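PDB 5Y5R: pyrethroid hydrolase from Sphingobium faniae, which hydrolyses the carboxylic ester bond of pyrethroid insecticides, splitting cypermethrin and both permethrin isomers into an alcohol and a cyclopropanecarboxylic acid. Local coordinates for residues I73-S78 and G97-T102; I192-I197 and G219-V224. All coordinates share one frame; numbering follows the deposited sequence.

Interaction 1 (I73-S78 and G97-T102). With 8NL ((2-methyl-3-phenyl-phenyl)methyl (1~{S})-3-[(~{E})-2-chloranyl-3,3,3-tris(fluoranyl)prop-1-enyl]-2,2-dimethyl-cyclopropane-1-carboxylate), chain G.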
ATOM      1  N   ILE A  73      -4.357  -5.341  11.992  1.00 26.76           N
ATOM      2  CA  ILE A  73      -4.768  -5.236  10.600  1.00 25.50           C
ATOM      3  C   ILE A  73      -3.663  -4.491   9.857  1.00 24.75           C
ATOM      4  O   ILE A  73      -3.208  -3.426  10.297  1.00 19.23           O
ATOM      5  CB  ILE A  73      -6.116  -4.503  10.464  1.00 21.67           C
ATOM      6  CG1 ILE A  73      -7.202  -5.173  11.317  1.00 24.82           C
ATOM      7  CG2 ILE A  73      -6.548  -4.481   9.012  1.00 24.49           C
ATOM      8  CD1 ILE A  73      -7.726  -6.520  10.789  1.00 20.95           C
ATOM      9  N   LEU A  74      -3.224  -5.052   8.736  1.00 20.61           N
ATOM     10  CA  LEU A  74      -2.218  -4.432   7.884  1.00 16.98           C
ATOM     11  C   LEU A  74      -2.904  -3.932   6.635  1.00 20.77           C
ATOM     12  O   LEU A  74      -3.624  -4.697   5.970  1.00 18.07           O
ATOM     13  CB  LEU A  74      -1.114  -5.421   7.509  1.00 17.73           C
ATOM     14  CG  LEU A  74      -0.283  -6.026   8.629  1.00 22.69           C
ATOM     15  CD1 LEU A  74       0.957  -6.693   8.020  1.00 23.82           C
ATOM     16  CD2 LEU A  74       0.048  -4.919   9.639  1.00 17.34           C
ATOM     17  N   LEU A  75      -2.700  -2.654   6.329  1.00 16.74           N
ATOM     18  CA  LEU A  75      -3.207  -2.044   5.113  1.00 18.87           C
ATOM     19  C   LEU A  75      -2.028  -1.539   4.292  1.00 17.10           C
ATOM     20  O   LEU A  75      -1.126  -0.865   4.821  1.00 16.82           O
ATOM     21  CB  LEU A  75      -4.172  -0.888   5.396  1.00 15.03           C
ATOM     22  CG  LEU A  75      -4.840  -0.224   4.186  1.00 15.25           C
ATOM     23  CD1 LEU A  75      -6.237   0.288   4.578  1.00 20.07           C
ATOM     24  CD2 LEU A  75      -4.014   0.961   3.602  1.00 15.99           C
ATOM     25  N   GLY A  76      -2.038  -1.877   3.028  1.00 15.85           N
ATOM     26  CA  GLY A  76      -1.066  -1.358   2.083  1.00 18.03           C
ATOM     27  C   GLY A  76      -1.773  -0.540   1.023  1.00 16.82           C
ATOM     28  O   GLY A  76      -2.844  -0.919   0.558  1.00 18.18           O
ATOM     29  N   HIS A  77      -1.176   0.594   0.649  1.00 20.15           N
ATOM     30  CA  HIS A  77      -1.661   1.353  -0.496  1.00 16.13           C
ATOM     31  C   HIS A  77      -0.681   1.184  -1.657  1.00 21.53           C
ATOM     32  O   HIS A  77       0.535   1.210  -1.453  1.00 17.29           O
ATOM     33  CB  HIS A  77      -1.869   2.827  -0.174  1.00 17.39           C
ATOM     34  CG  HIS A  77      -2.144   3.671  -1.383  1.00 16.22           C
ATOM     35  ND1 HIS A  77      -1.245   4.600  -1.867  1.00 14.17           N
ATOM     36  CD2 HIS A  77      -3.211   3.715  -2.210  1.00 19.22           C
ATOM     37  CE1 HIS A  77      -1.759   5.194  -2.926  1.00 16.56           C
ATOM     38  NE2 HIS A  77      -2.943   4.655  -3.173  1.00 19.63           N
ATOM     39  N   SER A  78      -1.220   0.876  -2.838  1.00 21.19           N
ATOM     40  CA  SER A  78      -0.470   0.721  -4.085  1.00 20.26           C
ATOM     41  C   SER A  78       0.722  -0.203  -3.848  1.00 23.61           C
ATOM     42  O   SER A  78       0.544  -1.359  -3.456  1.00 23.05           O
ATOM     43  CB  SER A  78       0.000   2.061  -4.638  1.00 26.86           C
ATOM     44  OG  SER A  78       1.092   2.569  -3.892  1.00 32.90           O
ATOM     45  N   GLY A  97      -5.615  -9.771   9.586  1.00 20.98           N
ATOM     46  CA  GLY A  97      -6.278  -9.371   8.359  1.00 24.26           C
ATOM     47  C   GLY A  97      -5.380  -8.565   7.446  1.00 21.15           C
ATOM     48  O   GLY A  97      -4.481  -7.847   7.901  1.00 28.32           O
ATOM     49  N   LEU A  98      -5.637  -8.668   6.146  1.00 18.08           N
ATOM     50  CA  LEU A  98      -4.871  -7.943   5.131  1.00 22.16           C
ATOM     51  C   LEU A  98      -5.804  -7.095   4.279  1.00 19.45           C
ATOM     52  O   LEU A  98      -6.776  -7.603   3.716  1.00 22.82           O
ATOM     53  CB  LEU A  98      -4.084  -8.906   4.229  1.00 18.52           C
ATOM     54  CG  LEU A  98      -2.940  -9.660   4.914  1.00 20.70           C
ATOM     55  CD1 LEU A  98      -2.347 -10.697   3.973  1.00 19.31           C
ATOM     56  CD2 LEU A  98      -1.840  -8.709   5.416  1.00 23.61           C
ATOM     57  N   ILE A  99      -5.493  -5.814   4.154  1.00 18.03           N
ATOM     58  CA  ILE A  99      -6.290  -4.905   3.351  1.00 13.10           C
ATOM     59  C   ILE A  99      -5.421  -4.348   2.234  1.00 18.82           C
ATOM     60  O   ILE A  99      -4.428  -3.665   2.509  1.00 20.24           O
ATOM     61  CB  ILE A  99      -6.847  -3.760   4.200  1.00 18.90           C
ATOM     62  CG1 ILE A  99      -7.694  -4.292   5.361  1.00 16.67           C
ATOM     63  CG2 ILE A  99      -7.675  -2.831   3.335  1.00 18.30           C
ATOM     64  CD1 ILE A  99      -8.236  -3.185   6.189  1.00 19.35           C
ATOM     65  N   TYR A 100      -5.829  -4.569   0.987  1.00 20.15           N
ATOM     66  CA  TYR A 100      -5.119  -4.070  -0.192  1.00 19.02           C
ATOM     67  C   TYR A 100      -5.919  -2.916  -0.794  1.00 15.52           C
ATOM     68  O   TYR A 100      -6.939  -3.139  -1.458  1.00 21.78           O
ATOM     69  CB  TYR A 100      -4.890  -5.190  -1.214  1.00 17.51           C
ATOM     70  CG  TYR A 100      -4.010  -6.307  -0.730  1.00 16.14           C
ATOM     71  CD1 TYR A 100      -4.518  -7.329   0.065  1.00 21.39           C
ATOM     72  CD2 TYR A 100      -2.674  -6.339  -1.045  1.00 18.51           C
ATOM     73  CE1 TYR A 100      -3.738  -8.365   0.505  1.00 15.52           C
ATOM     74  CE2 TYR A 100      -1.875  -7.357  -0.599  1.00 20.19           C
ATOM     75  CZ  TYR A 100      -2.406  -8.368   0.192  1.00 23.57           C
ATOM     76  OH  TYR A 100      -1.607  -9.410   0.615  1.00 19.69           O
ATOM     77  N   LEU A 101      -5.441  -1.692  -0.602  1.00 16.10           N
ATOM     78  CA  LEU A 101      -6.131  -0.477  -1.033  1.00 16.88           C
ATOM     79  C   LEU A 101      -5.540  -0.011  -2.360  1.00 18.90           C
ATOM     80  O   LEU A 101      -4.515   0.687  -2.387  1.00 21.13           O
ATOM     81  CB  LEU A 101      -6.042   0.609   0.047  1.00 14.54           C
ATOM     82  CG  LEU A 101      -6.595   1.992  -0.312  1.00 17.49           C
ATOM     83  CD1 LEU A 101      -8.066   1.962  -0.780  1.00 14.68           C
ATOM     84  CD2 LEU A 101      -6.421   2.948   0.856  1.00 20.11           C
ATOM     85  N   THR A 102      -6.266  -0.314  -3.448  1.00 22.65           N
ATOM     86  CA  THR A 102      -5.832  -0.208  -4.843  1.00 16.86           C
ATOM     87  C   THR A 102      -4.335  -0.475  -4.848  1.00 18.31           C
ATOM     88  O   THR A 102      -3.512   0.369  -5.235  1.00 21.09           O
ATOM     89  CB  THR A 102      -6.298   1.125  -5.473  1.00 21.71           C
ATOM     90  OG1 THR A 102      -6.004   1.144  -6.878  1.00 21.43           O
ATOM     91  CG2 THR A 102      -5.710   2.388  -4.774  1.00 20.39           C
TER
HETATM   92  C   8NL G 301       4.027   8.155  -6.282  1.00 19.02           C
HETATM   93  C8  8NL G 301       4.245  12.095  -5.339  1.00 19.77           C
HETATM   94  C9  8NL G 301       5.147  13.073  -5.749  1.00 20.80           C
HETATM   95  C10 8NL G 301       5.453  13.222  -7.095  1.00 20.64           C
HETATM   96  C11 8NL G 301       4.819  12.360  -7.987  1.00 26.29           C
HETATM   97  C12 8NL G 301       3.916  11.388  -7.556  1.00 16.22           C
HETATM   98  C13 8NL G 301       1.906   6.389  -4.998  1.00 20.51           C
HETATM   99  O   8NL G 301       2.005   5.636  -6.230  1.00 26.62           O
HETATM  100 CL   8NL G 301       4.537   1.917 -11.782  1.00 67.16          CL
HETATM  101  C21 8NL G 301       4.203   2.504 -10.152  1.00 36.44           C
HETATM  102  C22 8NL G 301       5.098   3.591  -9.604  1.00 35.78           C
HETATM  103  F2  8NL G 301       4.418   4.724  -9.614  1.00 35.82           F
HETATM  104  F1  8NL G 301       5.539   3.338  -8.388  1.00 42.35           F
HETATM  105  F   8NL G 301       6.138   3.682 -10.405  1.00 31.88           F
HETATM  106  C20 8NL G 301       3.160   2.023  -9.474  1.00 29.03           C
HETATM  107  C16 8NL G 301       2.858   2.476  -8.062  1.00 32.58           C
HETATM  108  C17 8NL G 301       1.445   1.991  -7.757  1.00 26.84           C
HETATM  109  C18 8NL G 301       1.998   0.854  -6.911  1.00 31.23           C
HETATM  110  C19 8NL G 301       0.666   1.539  -9.003  1.00 27.14           C
HETATM  111  C15 8NL G 301       1.795   3.505  -7.689  1.00 32.19           C
HETATM  112  C14 8NL G 301       2.149   4.155  -6.349  1.00 26.42           C
HETATM  113  O1  8NL G 301       2.600   3.472  -5.428  1.00 24.06           O
HETATM  114  C2  8NL G 301       1.854   7.924  -5.077  1.00 21.85           C
HETATM  115  C3  8NL G 301       0.751   8.521  -4.479  1.00 21.87           C
HETATM  116  C4  8NL G 301       0.571   9.904  -4.471  1.00 17.32           C
HETATM  117  C5  8NL G 301       1.534  10.735  -5.036  1.00 20.19           C
HETATM  118  C6  8NL G 301       2.658  10.196  -5.650  1.00 21.04           C
HETATM  119  C1  8NL G 301       2.823   8.782  -5.657  1.00 20.50           C
HETATM  120  C7  8NL G 301       3.624  11.224  -6.216  1.00 18.30           C
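Strands 73-77 and 97-101 run parallel, their axes 4.8 Å apart and 16° off alignment, joined by backbone hydrogen bonds such as Ile99 N to Leu74 O and Leu101 N to Gly76 O (2.9 Å). Ile73, Leu75, Ile99 and Leu101 share one face of the sheet, with His77 at its C-terminal end. Branched Ile99 serves two neighbours: its CG2 branch, pointing away from the backbone N, meets Leu75 CD1 at 3.7 Å, while CG1 carries CD1 to within 3.5 Å of Ile73 CG2. The other methyl of Leu75, CD2, rests against Leu101 CB. Glycine suits position 97, since any CB there would press against Ile73 CD1. This apolar layer is covered by helix 237-249, through Ile244 and Phe247. On the reverse face Leu74 CB meets Leu98 CD2, and helix 80-90 packs over both leucines. At the C-terminal end the side chains become polar. The imidazole of His77 has the methyl CG2 of Thr102 at its edge, 3.8 Å from CD2, with the two side chains pointing the same way, while Ser78 CB lies over one ring face. His77 NE2 is hydrogen-bonded to the backbone O of His230, and Thr102 OG1 to Asp202 OD2, so both are second-shell partners of residues assigned to the charge relay. Ser78 adopts phi 49° and psi -116°, a strained turn that carries OG beyond the strand end to the ester carbonyl O1 of 8NL, at a modelled separation so short that its exact value is doubtful. The ligand is also held by His230 NE2 and Ala12 N. A serine on a tight turn between strand and helix, within Gly76-x-Ser78-x-Gly80, is consistent with the nucleophile elbow of alpha/beta hydrolases.

Interaction 2 (I192-I197 and G219-V224)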
ATOM      1  N   ILE A 192      -4.939 -15.998   6.249  1.00 29.96           N
ATOM      2  CA  ILE A 192      -5.291 -14.688   6.776  1.00 28.29           C
ATOM      3  C   ILE A 192      -6.382 -14.098   5.887  1.00 26.72           C
ATOM      4  O   ILE A 192      -6.238 -14.111   4.647  1.00 26.45           O
ATOM      5  CB  ILE A 192      -4.054 -13.799   6.803  1.00 22.67           C
ATOM      6  CG1 ILE A 192      -2.982 -14.375   7.732  1.00 27.69           C
ATOM      7  CG2 ILE A 192      -4.404 -12.396   7.167  1.00 24.59           C
ATOM      8  CD1 ILE A 192      -1.768 -13.428   7.926  1.00 21.15           C
ATOM      9  N   PRO A 193      -7.498 -13.627   6.449  1.00 23.70           N
ATOM     10  CA  PRO A 193      -8.537 -13.000   5.619  1.00 25.17           C
ATOM     11  C   PRO A 193      -7.982 -11.809   4.854  1.00 25.24           C
ATOM     12  O   PRO A 193      -7.212 -11.002   5.384  1.00 23.24           O
ATOM     13  CB  PRO A 193      -9.599 -12.570   6.631  1.00 25.90           C
ATOM     14  CG  PRO A 193      -9.423 -13.508   7.790  1.00 25.89           C
ATOM     15  CD  PRO A 193      -7.937 -13.833   7.839  1.00 28.01           C
ATOM     16  N   ARG A 194      -8.420 -11.682   3.609  1.00 26.06           N
ATOM     17  CA  ARG A 194      -7.906 -10.680   2.684  1.00 24.31           C
ATOM     18  C   ARG A 194      -9.062  -9.842   2.165  1.00 21.42           C
ATOM     19  O   ARG A 194     -10.165 -10.360   1.920  1.00 16.23           O
ATOM     20  CB  ARG A 194      -7.174 -11.341   1.496  1.00 19.08           C
ATOM     21  CG  ARG A 194      -5.938 -12.136   1.858  1.00 22.19           C
ATOM     22  CD  ARG A 194      -5.394 -12.889   0.624  1.00 26.96           C
ATOM     23  NE  ARG A 194      -6.306 -13.927   0.132  1.00 26.45           N
ATOM     24  CZ  ARG A 194      -6.247 -15.195   0.524  1.00 23.86           C
ATOM     25  NH1 ARG A 194      -5.321 -15.558   1.402  1.00 25.25           N
ATOM     26  NH2 ARG A 194      -7.103 -16.101   0.044  1.00 25.51           N
ATOM     27  N   LEU A 195      -8.840  -8.538   2.095  1.00 18.80           N
ATOM     28  CA  LEU A 195      -9.802  -7.608   1.521  1.00 19.56           C
ATOM     29  C   LEU A 195      -9.093  -6.702   0.524  1.00 19.52           C
ATOM     30  O   LEU A 195      -8.021  -6.152   0.830  1.00 18.35           O
ATOM     31  CB  LEU A 195     -10.489  -6.791   2.625  1.00 21.93           C
ATOM     32  CG  LEU A 195     -11.249  -5.530   2.241  1.00 16.83           C
ATOM     33  CD1 LEU A 195     -12.444  -5.911   1.392  1.00 23.71           C
ATOM     34  CD2 LEU A 195     -11.700  -4.814   3.517  1.00 22.00           C
ATOM     35  N   TYR A 196      -9.683  -6.563  -0.666  1.00 16.02           N
ATOM     36  CA  TYR A 196      -9.252  -5.599  -1.665  1.00 20.42           C
ATOM     37  C   TYR A 196     -10.263  -4.458  -1.727  1.00 19.43           C
ATOM     38  O   TYR A 196     -11.442  -4.683  -1.997  1.00 20.48           O
ATOM     39  CB  TYR A 196      -9.114  -6.241  -3.050  1.00 19.63           C
ATOM     40  CG  TYR A 196      -8.183  -5.467  -3.973  1.00 21.66           C
ATOM     41  CD1 TYR A 196      -8.620  -4.360  -4.678  1.00 16.89           C
ATOM     42  CD2 TYR A 196      -6.857  -5.836  -4.100  1.00 20.23           C
ATOM     43  CE1 TYR A 196      -7.747  -3.653  -5.513  1.00 23.67           C
ATOM     44  CE2 TYR A 196      -5.989  -5.140  -4.920  1.00 19.68           C
ATOM     45  CZ  TYR A 196      -6.428  -4.057  -5.616  1.00 18.94           C
ATOM     46  OH  TYR A 196      -5.524  -3.386  -6.409  1.00 23.11           O
ATOM     47  N   ILE A 197      -9.799  -3.237  -1.500  1.00 20.37           N
ATOM     48  CA  ILE A 197     -10.616  -2.041  -1.689  1.00 16.45           C
ATOM     49  C   ILE A 197     -10.196  -1.432  -3.010  1.00 22.44           C
ATOM     50  O   ILE A 197      -9.090  -0.888  -3.113  1.00 19.02           O
ATOM     51  CB  ILE A 197     -10.449  -1.029  -0.541  1.00 16.81           C
ATOM     52  CG1 ILE A 197     -10.743  -1.684   0.807  1.00 21.95           C
ATOM     53  CG2 ILE A 197     -11.352   0.188  -0.775  1.00 13.22           C
ATOM     54  CD1 ILE A 197     -10.772  -0.708   1.969  1.00 20.28           C
ATOM     55  N   GLY A 219      -7.246 -18.384  -4.030  1.00 27.57           N
ATOM     56  CA  GLY A 219      -8.122 -18.307  -2.892  1.00 31.46           C
ATOM     57  C   GLY A 219      -8.983 -17.058  -2.895  1.00 29.14           C
ATOM     58  O   GLY A 219      -8.813 -16.141  -3.713  1.00 28.95           O
ATOM     59  N   PRO A 220      -9.928 -17.004  -1.958  1.00 21.06           N
ATOM     60  CA  PRO A 220     -10.889 -15.905  -1.950  1.00 20.53           C
ATOM     61  C   PRO A 220     -10.250 -14.597  -1.510  1.00 20.50           C
ATOM     62  O   PRO A 220      -9.325 -14.572  -0.691  1.00 26.84           O
ATOM     63  CB  PRO A 220     -11.952 -16.378  -0.941  1.00 29.57           C
ATOM     64  CG  PRO A 220     -11.191 -17.233   0.018  1.00 24.74           C
ATOM     65  CD  PRO A 220     -10.089 -17.901  -0.799  1.00 25.41           C
ATOM     66  N   VAL A 221     -10.716 -13.518  -2.130  1.00 24.40           N
ATOM     67  CA  VAL A 221     -10.368 -12.149  -1.777  1.00 25.47           C
ATOM     68  C   VAL A 221     -11.684 -11.394  -1.675  1.00 22.59           C
ATOM     69  O   VAL A 221     -12.400 -11.268  -2.675  1.00 19.70           O
ATOM     70  CB  VAL A 221      -9.460 -11.474  -2.826  1.00 19.92           C
ATOM     71  CG1 VAL A 221      -9.203 -10.009  -2.461  1.00 19.01           C
ATOM     72  CG2 VAL A 221      -8.169 -12.225  -3.022  1.00 23.93           C
ATOM     73  N   ALA A 222     -12.001 -10.887  -0.484  1.00 18.57           N
ATOM     74  CA  ALA A 222     -13.176 -10.039  -0.359  1.00 23.48           C
ATOM     75  C   ALA A 222     -12.908  -8.711  -1.057  1.00 25.74           C
ATOM     76  O   ALA A 222     -11.752  -8.292  -1.217  1.00 24.99           O
ATOM     77  CB  ALA A 222     -13.528  -9.810   1.112  1.00 23.75           C
ATOM     78  N   VAL A 223     -13.975  -8.045  -1.496  1.00 24.29           N
ATOM     79  CA  VAL A 223     -13.808  -6.823  -2.276  1.00 25.32           C
ATOM     80  C   VAL A 223     -14.871  -5.802  -1.888  1.00 27.14           C
ATOM     81  O   VAL A 223     -16.049  -6.136  -1.766  1.00 28.86           O
ATOM     82  CB  VAL A 223     -13.858  -7.123  -3.791  1.00 23.23           C
ATOM     83  CG1 VAL A 223     -15.185  -7.726  -4.156  1.00 34.97           C
ATOM     84  CG2 VAL A 223     -13.581  -5.857  -4.599  1.00 23.45           C
ATOM     85  N   VAL A 224     -14.453  -4.561  -1.661  1.00 21.88           N
ATOM     86  CA  VAL A 224     -15.363  -3.425  -1.634  1.00 22.00           C
ATOM     87  C   VAL A 224     -14.851  -2.385  -2.622  1.00 24.38           C
ATOM     88  O   VAL A 224     -13.646  -2.257  -2.869  1.00 23.78           O
ATOM     89  CB  VAL A 224     -15.580  -2.840  -0.214  1.00 27.73           C
ATOM     90  CG1 VAL A 224     -15.843  -3.950   0.774  1.00 27.98           C
ATOM     91  CG2 VAL A 224     -14.388  -2.074   0.239  1.00 25.02           C
TER
HETATM   92  O   HOH W   1      -9.758 -14.421   2.218  1.00 29.39           O
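Arg194 opens the contact by reaching across to the backbone of the loop before the second strand. Its chain bends at chi3 (-66°), bringing NH2 to within 2.8 Å of Pro220 O; NE adds a weak hydrogen bond to the same oxygen, and a water donates to it as well. The long side chain thus lets its flat guanidinium grip a carbonyl that precedes the regular pairing, with Val221 CG2 at its edge, while NH1 turns back to Leu190 O. Arg194 O then accepts Ala222 N at 3.1 Å, and parallel strand pairing begins. Leu195 sends CD1 over Ala222, whose small methyl CB lies 4.1 Å away, and on to Val224 CG1 at 4.0 Å. Tyr196 N is hydrogen-bonded to Ala222 O (2.8 Å) almost straight, and its CB touches Val221 CG1 while the ring turns from the second strand and OH is hydrogen-bonded to Ala103 O. Ile197 lies alongside Val224, its CG1 3.7 Å from Val224 CG2; two beta-branched residues suit this extended backbone. Leu195 and Ile197 face helix 237-249, Tyr196 packs against helix 207-216, on Gln210, Met213 and Gln214, and strand 95-101 flanks strand 194-199 across from edge strand 222-226.

In the fold
After strands 3-9 and 32-34 the chain enters strand 71-77, crosses by helix 80-90 and returns in strand 95-101, where interaction 1 closes a beta-alpha-beta loop. Interaction 2 opens much later and closes another such loop, strand 194-199, helix 207-216 and strand 222-226. The two are in series, neither nesting nor crossing. They meet in one parallel sheet, because strand 95-101 and strand 194-199 are neighbours: Tyr100 N lies 2.7 Å from Leu195 O, a probable hydrogen bond. Together they tie the central strands, of which 71-77 leads to the ligand pocket, to the edge strand 222-226, and helix 237-249 packs against both.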